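Local coordinates for tRNA endonuclease VMS1 (Saccharomyces cerevisiae, PDB 5WHG), which cleaves peptidyl-tRNAs downstream of ribosome-associated quality control, releasing incompletely made polypeptides from stalled translation complexes for degradation, at residues A[73-78]-A[203-208]; A[209-214]-A[301-306]; A[217-222]-A[352-357]; A[325-328]-A[333-336]. All coordinates share one frame; numbering follows the deposited sequence.

Contact 1 (A[73-78]-A[203-208]); sequences KRNLRG and NPMAIS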
loop_
_atom_site.group_PDB
_atom_site.type_symbol
_atom_site.label_atom_id
_atom_site.label_comp_id
_atom_site.label_asym_id
_atom_site.label_seq_id
_atom_site.Cartn_x
_atom_site.Cartn_y
_atom_site.Cartn_z
ATOM N N LYS A 73 -1.173 7.674 14.007
ATOM C CA LYS A 73 -2.429 6.955 14.183
ATOM C C LYS A 73 -3.532 7.894 14.668
ATOM O O LYS A 73 -4.617 7.951 14.081
ATOM C CB LYS A 73 -2.208 5.807 15.167
ATOM C CG LYS A 73 -2.888 4.507 14.836
ATOM C CD LYS A 73 -2.146 3.384 15.527
ATOM C CE LYS A 73 -2.819 2.050 15.313
ATOM N NZ LYS A 73 -2.360 1.051 16.334
ATOM N N ARG A 74 -3.257 8.667 15.725
ATOM C CA ARG A 74 -4.271 9.575 16.251
ATOM C C ARG A 74 -4.778 10.530 15.177
ATOM O O ARG A 74 -5.978 10.802 15.098
ATOM C CB ARG A 74 -3.725 10.366 17.442
ATOM C CG ARG A 74 -4.111 11.832 17.382
ATOM C CD ARG A 74 -4.188 12.511 18.717
ATOM N NE ARG A 74 -4.488 13.923 18.508
ATOM C CZ ARG A 74 -4.646 14.796 19.490
ATOM N NH1 ARG A 74 -4.538 14.389 20.744
ATOM N NH2 ARG A 74 -4.911 16.067 19.219
ATOM N N ASN A 75 -3.884 11.044 14.335
ATOM C CA ASN A 75 -4.302 12.087 13.407
ATOM C C ASN A 75 -4.970 11.500 12.171
ATOM O O ASN A 75 -5.949 12.064 11.671
ATOM C CB ASN A 75 -3.112 12.964 13.020
ATOM C CG ASN A 75 -3.536 14.209 12.263
ATOM O OD1 ASN A 75 -4.659 14.703 12.425
ATOM N ND2 ASN A 75 -2.648 14.721 11.427
ATOM N N LEU A 76 -4.456 10.374 11.660
ATOM C CA LEU A 76 -5.159 9.658 10.597
ATOM C C LEU A 76 -6.575 9.304 11.021
ATOM O O LEU A 76 -7.521 9.494 10.255
ATOM C CB LEU A 76 -4.401 8.391 10.220
ATOM C CG LEU A 76 -3.091 8.574 9.467
ATOM C CD1 LEU A 76 -2.347 7.260 9.424
ATOM C CD2 LEU A 76 -3.386 9.072 8.075
ATOM N N ARG A 77 -6.737 8.801 12.248
ATOM C CA ARG A 77 -8.019 8.398 12.819
ATOM C C ARG A 77 -8.884 9.590 13.224
ATOM O O ARG A 77 -9.994 9.386 13.728
ATOM C CB ARG A 77 -7.773 7.464 14.020
ATOM C CG ARG A 77 -8.938 6.544 14.388
ATOM C CD ARG A 77 -8.554 5.473 15.405
ATOM N NE ARG A 77 -9.737 4.755 15.891
ATOM C CZ ARG A 77 -10.222 3.625 15.365
ATOM N NH1 ARG A 77 -9.631 3.047 14.324
ATOM N NH2 ARG A 77 -11.305 3.060 15.887
ATOM N N GLY A 78 -8.424 10.818 13.001
ATOM C CA GLY A 78 -9.213 11.994 13.326
ATOM C C GLY A 78 -8.544 12.954 14.302
ATOM O O GLY A 78 -8.819 12.948 15.507
ATOM N N ASN A 203 5.582 13.689 3.711
ATOM C CA ASN A 203 4.430 12.797 3.592
ATOM C C ASN A 203 4.516 11.696 4.643
ATOM O O ASN A 203 4.595 10.504 4.325
ATOM C CB ASN A 203 4.327 12.222 2.183
ATOM C CG ASN A 203 2.892 11.990 1.774
ATOM O OD1 ASN A 203 1.974 12.619 2.317
ATOM N ND2 ASN A 203 2.677 11.076 0.827
ATOM N N PRO A 204 4.473 12.066 5.925
ATOM C CA PRO A 204 4.667 11.063 6.976
ATOM C C PRO A 204 3.432 10.230 7.256
ATOM O O PRO A 204 3.549 9.192 7.919
ATOM C CB PRO A 204 5.051 11.910 8.206
ATOM C CG PRO A 204 4.810 13.377 7.800
ATOM C CD PRO A 204 4.095 13.372 6.488
HETATM N N MSE A 205 2.263 10.651 6.796
HETATM C CA MSE A 205 1.040 9.902 7.053
HETATM C C MSE A 205 0.547 9.230 5.781
HETATM O O MSE A 205 -0.636 8.887 5.655
HETATM C CB MSE A 205 -0.047 10.814 7.619
HETATM C CG MSE A 205 0.451 11.760 8.686
HETATM SE SE MSE A 205 -1.006 12.341 9.823
HETATM C CE MSE A 205 -2.166 13.216 8.503
ATOM N N ALA A 206 1.455 9.073 4.825
ATOM C CA ALA A 206 1.173 8.249 3.663
ATOM C C ALA A 206 0.731 6.869 4.120
ATOM O O ALA A 206 1.451 6.198 4.870
ATOM C CB ALA A 206 2.418 8.150 2.779
ATOM N N ILE A 207 -0.474 6.460 3.703
ATOM C CA ILE A 207 -0.966 5.107 3.948
ATOM C C ILE A 207 -1.653 4.583 2.696
ATOM O O ILE A 207 -2.141 5.348 1.856
ATOM C CB ILE A 207 -1.955 5.018 5.137
ATOM C CG1 ILE A 207 -3.173 5.920 4.875
ATOM C CG2 ILE A 207 -1.237 5.278 6.470
ATOM C CD1 ILE A 207 -4.193 5.916 5.989
ATOM N N SER A 208 -1.703 3.250 2.595
ATOM C CA SER A 208 -2.500 2.544 1.599
ATOM C C SER A 208 -3.288 1.453 2.306
ATOM O O SER A 208 -2.934 1.029 3.415
ATOM C CB SER A 208 -1.624 1.937 0.489
ATOM O OG SER A 208 -0.958 2.946 -0.256
#

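Contact 2 (A[209-214]-A[301-306]); sequences ALFMVG and KDWEPY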
loop_
_atom_site.group_PDB
_atom_site.type_symbol
_atom_site.label_atom_id
_atom_site.label_comp_id
_atom_site.label_asym_id
_atom_site.label_seq_id
_atom_site.Cartn_x
_atom_site.Cartn_y
_atom_site.Cartn_z
ATOM N N ALA A 209 -4.362 0.989 1.665
ATOM C CA ALA A 209 -5.145 -0.114 2.219
ATOM C C ALA A 209 -4.927 -1.402 1.416
ATOM O O ALA A 209 -4.605 -1.361 0.230
ATOM C CB ALA A 209 -6.638 0.258 2.273
ATOM N N LEU A 210 -5.078 -2.552 2.078
ATOM C CA LEU A 210 -4.921 -3.855 1.429
ATOM C C LEU A 210 -6.030 -4.800 1.884
ATOM O O LEU A 210 -6.238 -4.990 3.086
ATOM C CB LEU A 210 -3.553 -4.474 1.737
ATOM C CG LEU A 210 -2.280 -3.619 1.607
ATOM C CD1 LEU A 210 -1.074 -4.341 2.231
ATOM C CD2 LEU A 210 -1.973 -3.338 0.183
ATOM N N PHE A 211 -6.725 -5.397 0.917
ATOM C CA PHE A 211 -7.875 -6.263 1.150
ATOM C C PHE A 211 -7.806 -7.468 0.218
ATOM O O PHE A 211 -7.636 -7.309 -0.995
ATOM C CB PHE A 211 -9.182 -5.487 0.929
ATOM C CG PHE A 211 -9.425 -4.406 1.961
ATOM C CD1 PHE A 211 -9.740 -4.747 3.281
ATOM C CD2 PHE A 211 -9.331 -3.061 1.625
ATOM C CE1 PHE A 211 -9.959 -3.769 4.244
ATOM C CE2 PHE A 211 -9.559 -2.065 2.583
ATOM C CZ PHE A 211 -9.869 -2.416 3.897
HETATM N N MSE A 212 -7.920 -8.666 0.789
HETATM C CA MSE A 212 -8.152 -9.872 0.019
HETATM C C MSE A 212 -9.288 -10.686 0.619
HETATM O O MSE A 212 -9.333 -10.890 1.825
HETATM C CB MSE A 212 -6.911 -10.746 -0.026
HETATM C CG MSE A 212 -5.666 -10.092 -0.527
HETATM SE SE MSE A 212 -4.159 -11.298 -0.203
HETATM C CE MSE A 212 -2.694 -10.060 -0.542
ATOM N N VAL A 213 -10.195 -11.180 -0.219
ATOM C CA VAL A 213 -11.291 -12.033 0.225
ATOM C C VAL A 213 -11.379 -13.192 -0.745
ATOM O O VAL A 213 -11.061 -13.058 -1.930
ATOM C CB VAL A 213 -12.647 -11.276 0.311
ATOM C CG1 VAL A 213 -13.084 -10.803 -1.044
ATOM C CG2 VAL A 213 -13.730 -12.137 0.910
ATOM N N GLY A 214 -11.782 -14.347 -0.236
ATOM C CA GLY A 214 -12.014 -15.468 -1.117
ATOM C C GLY A 214 -12.172 -16.768 -0.369
ATOM O O GLY A 214 -11.423 -17.050 0.575
ATOM N N LYS A 301 -16.340 0.437 7.645
ATOM C CA LYS A 301 -16.794 1.539 8.491
ATOM C C LYS A 301 -15.804 1.792 9.621
ATOM O O LYS A 301 -15.425 2.937 9.884
ATOM C CB LYS A 301 -18.198 1.251 9.039
ATOM C CG LYS A 301 -18.712 2.261 10.083
ATOM C CD LYS A 301 -19.448 3.470 9.485
ATOM C CE LYS A 301 -20.860 3.099 9.080
ATOM N NZ LYS A 301 -21.612 4.257 8.470
ATOM N N ASP A 302 -15.320 0.732 10.256
ATOM C CA ASP A 302 -14.381 0.925 11.353
ATOM C C ASP A 302 -13.123 1.679 10.910
ATOM O O ASP A 302 -12.554 2.449 11.692
ATOM C CB ASP A 302 -14.040 -0.432 11.949
ATOM C CG ASP A 302 -13.621 -0.340 13.379
ATOM O OD1 ASP A 302 -13.043 0.709 13.756
ATOM O OD2 ASP A 302 -13.864 -1.324 14.116
ATOM N N TRP A 303 -12.695 1.501 9.659
ATOM C CA TRP A 303 -11.471 2.111 9.158
ATOM C C TRP A 303 -11.741 3.306 8.262
ATOM O O TRP A 303 -10.815 3.811 7.624
ATOM C CB TRP A 303 -10.623 1.082 8.402
ATOM C CG TRP A 303 -10.025 0.028 9.256
ATOM C CD1 TRP A 303 -10.018 -0.027 10.623
ATOM C CD2 TRP A 303 -9.362 -1.156 8.801
ATOM N NE1 TRP A 303 -9.364 -1.175 11.052
ATOM C CE2 TRP A 303 -8.963 -1.888 9.953
ATOM C CE3 TRP A 303 -9.064 -1.674 7.538
ATOM C CZ2 TRP A 303 -8.270 -3.095 9.869
ATOM C CZ3 TRP A 303 -8.357 -2.876 7.455
ATOM C CH2 TRP A 303 -7.970 -3.573 8.613
ATOM N N GLU A 304 -12.982 3.771 8.211
ATOM C CA GLU A 304 -13.365 4.891 7.352
ATOM C C GLU A 304 -12.410 6.084 7.408
ATOM O O GLU A 304 -12.075 6.619 6.337
ATOM C CB GLU A 304 -14.810 5.268 7.719
ATOM C CG GLU A 304 -15.424 6.495 7.029
ATOM C CD GLU A 304 -16.922 6.640 7.363
ATOM O OE1 GLU A 304 -17.738 6.852 6.435
ATOM O OE2 GLU A 304 -17.289 6.509 8.557
ATOM N N PRO A 305 -11.943 6.558 8.576
ATOM C CA PRO A 305 -11.013 7.707 8.548
ATOM C C PRO A 305 -9.725 7.393 7.817
ATOM O O PRO A 305 -9.236 8.231 7.048
ATOM C CB PRO A 305 -10.763 8.006 10.035
ATOM C CG PRO A 305 -11.905 7.390 10.755
ATOM C CD PRO A 305 -12.327 6.202 9.958
ATOM N N TYR A 306 -9.168 6.196 8.054
ATOM C CA TYR A 306 -8.007 5.709 7.299
ATOM C C TYR A 306 -8.277 5.637 5.796
ATOM O O TYR A 306 -7.432 6.054 4.994
ATOM C CB TYR A 306 -7.603 4.316 7.779
ATOM C CG TYR A 306 -7.059 4.206 9.169
ATOM C CD1 TYR A 306 -5.865 4.816 9.515
ATOM C CD2 TYR A 306 -7.705 3.443 10.122
ATOM C CE1 TYR A 306 -5.343 4.695 10.772
ATOM C CE2 TYR A 306 -7.180 3.307 11.384
ATOM C CZ TYR A 306 -5.998 3.942 11.703
ATOM O OH TYR A 306 -5.451 3.814 12.957
#

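Contact 3 (A[217-222]-A[352-357]); sequences HFAGAI and LELKKA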
loop_
_atom_site.group_PDB
_atom_site.type_symbol
_atom_site.label_atom_id
_atom_site.label_comp_id
_atom_site.label_asym_id
_atom_site.label_seq_id
_atom_site.Cartn_x
_atom_site.Cartn_y
_atom_site.Cartn_z
ATOM N N HIS A 217 -12.619 -16.594 3.455
ATOM C CA HIS A 217 -11.542 -15.940 4.188
ATOM C C HIS A 217 -11.448 -14.470 3.814
ATOM O O HIS A 217 -11.627 -14.089 2.647
ATOM C CB HIS A 217 -10.181 -16.595 3.915
ATOM C CG HIS A 217 -10.120 -18.049 4.255
ATOM N ND1 HIS A 217 -9.895 -18.506 5.538
ATOM C CD2 HIS A 217 -10.238 -19.153 3.475
ATOM C CE1 HIS A 217 -9.894 -19.829 5.534
ATOM N NE2 HIS A 217 -10.095 -20.245 4.296
ATOM N N PHE A 218 -11.117 -13.655 4.810
ATOM C CA PHE A 218 -10.850 -12.240 4.631
ATOM C C PHE A 218 -9.562 -11.898 5.361
ATOM O O PHE A 218 -9.280 -12.457 6.425
ATOM C CB PHE A 218 -12.011 -11.395 5.175
ATOM C CG PHE A 218 -11.718 -9.938 5.234
ATOM C CD1 PHE A 218 -11.872 -9.134 4.095
ATOM C CD2 PHE A 218 -11.286 -9.349 6.421
ATOM C CE1 PHE A 218 -11.609 -7.751 4.143
ATOM C CE2 PHE A 218 -11.013 -7.960 6.478
ATOM C CZ PHE A 218 -11.177 -7.163 5.332
ATOM N N ALA A 219 -8.774 -11.005 4.765
ATOM C CA ALA A 219 -7.690 -10.294 5.438
ATOM C C ALA A 219 -7.642 -8.861 4.912
ATOM O O ALA A 219 -7.629 -8.642 3.698
ATOM C CB ALA A 219 -6.342 -10.975 5.221
ATOM N N GLY A 220 -7.633 -7.890 5.825
ATOM C CA GLY A 220 -7.445 -6.505 5.457
ATOM C C GLY A 220 -6.395 -5.861 6.340
ATOM O O GLY A 220 -6.123 -6.318 7.453
ATOM N N ALA A 221 -5.786 -4.792 5.814
ATOM C CA ALA A 221 -4.829 -4.021 6.600
ATOM C C ALA A 221 -4.757 -2.587 6.089
ATOM O O ALA A 221 -5.012 -2.321 4.912
ATOM C CB ALA A 221 -3.448 -4.677 6.572
ATOM N N ILE A 222 -4.435 -1.662 6.995
ATOM C CA ILE A 222 -4.018 -0.301 6.651
ATOM C C ILE A 222 -2.500 -0.255 6.831
ATOM O O ILE A 222 -1.994 -0.417 7.947
ATOM C CB ILE A 222 -4.717 0.759 7.521
ATOM C CG1 ILE A 222 -6.251 0.701 7.389
ATOM C CG2 ILE A 222 -4.216 2.148 7.175
ATOM C CD1 ILE A 222 -6.798 0.910 5.965
ATOM N N LEU A 352 0.007 -12.397 6.731
ATOM C CA LEU A 352 1.327 -12.534 6.141
ATOM C C LEU A 352 1.250 -12.363 4.627
ATOM O O LEU A 352 2.130 -11.742 4.021
ATOM C CB LEU A 352 1.950 -13.875 6.534
ATOM C CG LEU A 352 3.356 -14.059 5.958
ATOM C CD1 LEU A 352 4.475 -13.509 6.872
ATOM C CD2 LEU A 352 3.585 -15.503 5.597
ATOM N N GLU A 353 0.167 -12.843 4.009
ATOM C CA GLU A 353 -0.001 -12.664 2.567
ATOM C C GLU A 353 -0.206 -11.194 2.192
ATOM O O GLU A 353 0.243 -10.763 1.127
ATOM C CB GLU A 353 -1.169 -13.522 2.070
ATOM C CG GLU A 353 -1.497 -13.349 0.591
ATOM C CD GLU A 353 -0.320 -13.650 -0.349
ATOM O OE1 GLU A 353 0.227 -14.780 -0.304
ATOM O OE2 GLU A 353 0.046 -12.742 -1.140
ATOM N N LEU A 354 -0.885 -10.419 3.040
ATOM C CA LEU A 354 -0.968 -8.977 2.831
ATOM C C LEU A 354 0.421 -8.332 2.848
ATOM O O LEU A 354 0.699 -7.408 2.067
ATOM C CB LEU A 354 -1.880 -8.361 3.899
ATOM C CG LEU A 354 -3.375 -8.729 3.815
ATOM C CD1 LEU A 354 -4.202 -7.992 4.840
ATOM C CD2 LEU A 354 -3.954 -8.480 2.419
ATOM N N LYS A 355 1.316 -8.817 3.724
ATOM C CA LYS A 355 2.675 -8.283 3.772
ATOM C C LYS A 355 3.487 -8.715 2.551
ATOM O O LYS A 355 4.305 -7.942 2.035
ATOM C CB LYS A 355 3.383 -8.735 5.050
ATOM C CG LYS A 355 2.722 -8.359 6.360
ATOM C CD LYS A 355 3.702 -8.587 7.515
ATOM C CE LYS A 355 3.178 -8.010 8.828
ATOM N NZ LYS A 355 4.245 -7.989 9.870
ATOM N N LYS A 356 3.307 -9.964 2.105
ATOM C CA LYS A 356 3.940 -10.408 0.866
ATOM C C LYS A 356 3.548 -9.486 -0.274
ATOM O O LYS A 356 4.404 -8.964 -0.997
ATOM C CB LYS A 356 3.550 -11.867 0.560
ATOM C CG LYS A 356 4.143 -12.497 -0.745
ATOM C CD LYS A 356 3.253 -12.291 -2.009
ATOM C CE LYS A 356 4.056 -12.389 -3.323
ATOM N NZ LYS A 356 3.253 -12.088 -4.547
ATOM N N ALA A 357 2.244 -9.260 -0.431
ATOM C CA ALA A 357 1.752 -8.374 -1.475
ATOM C C ALA A 357 2.365 -6.989 -1.353
ATOM O O ALA A 357 2.804 -6.409 -2.351
ATOM C CB ALA A 357 0.230 -8.301 -1.408
#

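Contact 4 (A[325-328]-A[333-336]); sequences IFTD and NKGD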
loop_
_atom_site.group_PDB
_atom_site.type_symbol
_atom_site.label_atom_id
_atom_site.label_comp_id
_atom_site.label_asym_id
_atom_site.label_seq_id
_atom_site.Cartn_x
_atom_site.Cartn_y
_atom_site.Cartn_z
ATOM N N ILE A 325 -18.761 -6.786 -2.352
ATOM C CA ILE A 325 -18.805 -6.557 -0.907
ATOM C C ILE A 325 -18.186 -5.215 -0.546
ATOM O O ILE A 325 -18.566 -4.595 0.456
ATOM C CB ILE A 325 -18.101 -7.698 -0.145
ATOM C CG1 ILE A 325 -18.760 -9.045 -0.434
ATOM C CG2 ILE A 325 -18.102 -7.440 1.363
ATOM C CD1 ILE A 325 -18.082 -10.182 0.274
ATOM N N PHE A 326 -17.245 -4.730 -1.348
ATOM C CA PHE A 326 -16.487 -3.554 -0.953
ATOM C C PHE A 326 -17.131 -2.243 -1.380
ATOM O O PHE A 326 -16.691 -1.181 -0.912
ATOM C CB PHE A 326 -15.056 -3.656 -1.500
ATOM C CG PHE A 326 -14.272 -4.758 -0.876
ATOM C CD1 PHE A 326 -14.360 -6.060 -1.369
ATOM C CD2 PHE A 326 -13.477 -4.511 0.230
ATOM C CE1 PHE A 326 -13.660 -7.112 -0.777
ATOM C CE2 PHE A 326 -12.756 -5.549 0.820
ATOM C CZ PHE A 326 -12.856 -6.857 0.310
ATOM N N THR A 327 -18.160 -2.293 -2.235
ATOM C CA THR A 327 -18.796 -1.091 -2.779
ATOM C C THR A 327 -20.308 -1.073 -2.659
ATOM O O THR A 327 -20.904 -0.004 -2.831
ATOM C CB THR A 327 -18.451 -0.917 -4.262
ATOM O OG1 THR A 327 -18.885 -2.084 -4.988
ATOM C CG2 THR A 327 -16.945 -0.680 -4.435
ATOM N N ASP A 328 -20.946 -2.211 -2.410
ATOM C CA ASP A 328 -22.385 -2.287 -2.215
ATOM C C ASP A 328 -22.759 -1.626 -0.892
ATOM O O ASP A 328 -22.738 -2.278 0.152
ATOM C CB ASP A 328 -22.813 -3.758 -2.273
ATOM C CG ASP A 328 -24.276 -3.984 -1.947
ATOM O OD1 ASP A 328 -25.029 -3.032 -1.644
ATOM O OD2 ASP A 328 -24.674 -5.164 -1.998
ATOM N N ASN A 333 -16.959 4.096 -2.526
ATOM C CA ASN A 333 -17.841 4.274 -3.665
ATOM C C ASN A 333 -17.288 3.523 -4.864
ATOM O O ASN A 333 -16.071 3.485 -5.087
ATOM C CB ASN A 333 -18.021 5.752 -3.985
ATOM C CG ASN A 333 -18.465 6.544 -2.769
ATOM O OD1 ASN A 333 -17.809 7.513 -2.368
ATOM N ND2 ASN A 333 -19.569 6.106 -2.145
ATOM N N LYS A 334 -18.193 2.890 -5.606
ATOM C CA LYS A 334 -17.807 2.236 -6.843
ATOM C C LYS A 334 -17.283 3.287 -7.820
ATOM O O LYS A 334 -17.736 4.438 -7.837
ATOM C CB LYS A 334 -18.996 1.470 -7.432
ATOM C CG LYS A 334 -18.613 0.178 -8.146
ATOM C CD LYS A 334 -19.639 -0.200 -9.225
ATOM C CE LYS A 334 -18.985 -0.967 -10.382
ATOM N NZ LYS A 334 -19.820 -0.973 -11.623
ATOM N N GLY A 335 -16.299 2.897 -8.618
ATOM C CA GLY A 335 -15.634 3.907 -9.415
ATOM C C GLY A 335 -14.869 4.909 -8.576
ATOM O O GLY A 335 -14.981 6.121 -8.805
ATOM N N ASP A 336 -14.137 4.432 -7.574
ATOM C CA ASP A 336 -13.158 5.230 -6.847
ATOM C C ASP A 336 -11.799 4.838 -7.416
ATOM O O ASP A 336 -11.322 3.718 -7.184
ATOM C CB ASP A 336 -13.277 4.975 -5.341
ATOM C CG ASP A 336 -12.196 5.687 -4.495
ATOM O OD1 ASP A 336 -11.014 5.789 -4.901
ATOM O OD2 ASP A 336 -12.531 6.109 -3.370
#

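Contact 1 (A[73-78]-A[203-208])
Asn-75 and Leu-76, on the last turn of helix 66-76, meet Met-205, in the turn 203-206, and Ile-207, the first residue of strand 207-214. The helix carries the zinc ligand His-68, so the contact joins the C2H2 finger region to the VLRF1 domain.

Met-205, a selenomethionine in the crystal, leads across. Its CB lies 3.8 Å from Leu-76 CD2, the two side chains sliding past each other in opposite directions. Beyond CG, SE reaches the amide of Asn-75, 3.3 Å from ND2 and 3.9 Å from Asn-75 CB. The chain then bends at its last torsion (chi3 -60°), which puts CE also 3.3 Å from Asn-75 ND2. The long, flexible, unbranched side chain suits a crossing from a turn to a helix, and it meets Asn-75 at about a right angle. Asn-75 and Met-205 also touch Val-48 of the finger, and the Met-205 side chain lies about 9 Å from the zinc ion.

An alanine in place of Asn-75 would probably leave the end of Met-205 without its neighbour on this side and freer to turn, since the amide that flanks SE and CE would be gone.

Deeper in, Leu-76 and Ile-207 are buried and branched, and reach toward each other tip to tip: Leu-76 CD1 is 3.7 Å from Ile-207 CG2, while Leu-76 CD2 is 3.9 Å from Ile-207 CD1.

Contact 2 (A[209-214]-A[301-306])
Phe-211 sits midway along the extended strand 209-214, whereas Trp-303 marks a break between two helices. Helix 292-302 ends just before Trp-303, which then serves as the N-cap position of helix 304-308, and the bend is spanned by a backbone hydrogen bond of 3.1 Å from Glu-304 N to Lys-301 O. No hydrogen bond joins the two segments; two aromatic side chains do all the bridging.

The CA-CB bond of Trp-303 points toward the strand, and with CG beside its own backbone N and anti to the carbonyl carbon (chi1 -69°) the indole drives its six-membered ring forward. The CA-CB bond of Phe-211 points neither at the helices nor away from them, yet the far end of its ring comes nearer and meets the tryptophan. The two side chains slide past each other in opposite directions and touch rim to rim; neither ring covers the face of the other, and the pair is not a stack. CE1 of Phe-211 lies 3.7 Å from CZ3 of Trp-303, and CZ of Phe-211 is 3.8 Å from CE3 of Trp-303. The Phe-211 ring and the six-membered ring of Trp-303 have centroids 6.0 Å apart and planes inclined at 33°. Large flat residues suit this place because each bridges the distance between strand and helix with apolar carbon.

Around the pair, Phe-211 also packs on Ile-313 of the parallel strand 313-316 and Trp-303 on Ile-222 of the antiparallel strand 217-224. On the other face of the central strand, Leu-210 and Met-212 turn to helix 351-362.

Contact 3 (A[217-222]-A[352-357])
Two consecutive peptide groups of strand 217-222, those joining Ala-219 to Gly-220 and Gly-220 to Ala-221, are the flat surfaces on which Leu-354 rests. Its CD1 methyl stands above both planes, 3.4 Å from Gly-220 C and 3.5 Å from Ala-219 C. Beyond the other face of the first of these planes lies the end of the Phe-218 ring, so close that a CB on Gly-220 would collide with it; glycine is therefore the residue that fits. At the edges, backbone hydrogen bonds pair Ala-219 with Met-212, Gly-220 with Lys-252 and Ala-221 with Leu-210, holding the peptides in the sheet.

Ala-219 and Ala-221 point toward the helix and flank the methyl: Leu-354 CD1 is 3.7 Å from Ala-219 CB and 3.8 Å from Ala-221 CB. The other branch, CD2, comes 3.9 Å from Ala-219 O. With CG beside the backbone N (chi1 -68°), the leucine fork is directed down onto the strand. Small alanines let it reach the backbone, and the helix axis passes 8.6 Å from that of the strand at -54°.

An alanine at Leu-354 would probably open a gap above Gly-220 and leave the methyls of Ala-219 and Ala-221 without their common partner.

Leu-354 also touches Met-212 and Phe-248 on the two neighbouring strands. Helix 351-362 thus covers one face of the mixed sheet while helix 304-308 packs on the other, the layered alpha/beta build of this VLRF1 domain.

Contact 4 (A[325-328]-A[333-336])
Thr-327 and Lys-334 form the close part of a short surface turn-back in the loop between helix 320-323 and strand 339-340. Their CA atoms are 5.3 Å apart, but no hydrogen bond joins the two segments. The beta-branched threonine puts a methyl and a hydroxyl on the same carbon, and each meets a different part of the lysine. CG2, anti to the carbonyl carbon of Thr-327, faces the opposing backbone, 3.9 Å from Lys-334 CA and 4.2 Å from Asn-333 C. OG1 is on the other branch, 3.9 Å from Lys-334 CG. The two side chains cross obliquely, touching through the root of the lysine alone.

Beyond CG the lysine runs out extended, its end leading away from Thr-327, and Asn-333 turns its CB away as well; both are exposed, on the loose side, whereas Thr-327 is partly covered. Gly-335 follows with a positive phi (66°), a conformation easy for a residue without a side chain. Asp-328 makes a salt bridge to Lys-293, and Asp-336 makes one to Arg-338.

The two aspartates thus have outside partners; the contact itself is van der Waals, with no polar bond between the segments, and so probably weak.

From the N terminus, contact 1 closes a long loop between the zinc-finger helix and strand 207-214, the first of the mixed sheet, bridging a span of which 79-159 is not modelled. Contact 2 opens on the same strand, and its second segment follows after 86 residues. Contact 3 starts on the neighbouring strand and closes later, at helix 351-362, so contacts 2 and 3 cross, meeting through probable backbone hydrogen bonds between Leu-210 and Ala-221 and between Met-212 and Ala-219. Contact 4 closes a short loop within the span of contact 3, after contact 2 has closed. Phe-326 ties it inward, packing on Phe-211 and Val-213, while Tyr-306 links contacts 1 and 2.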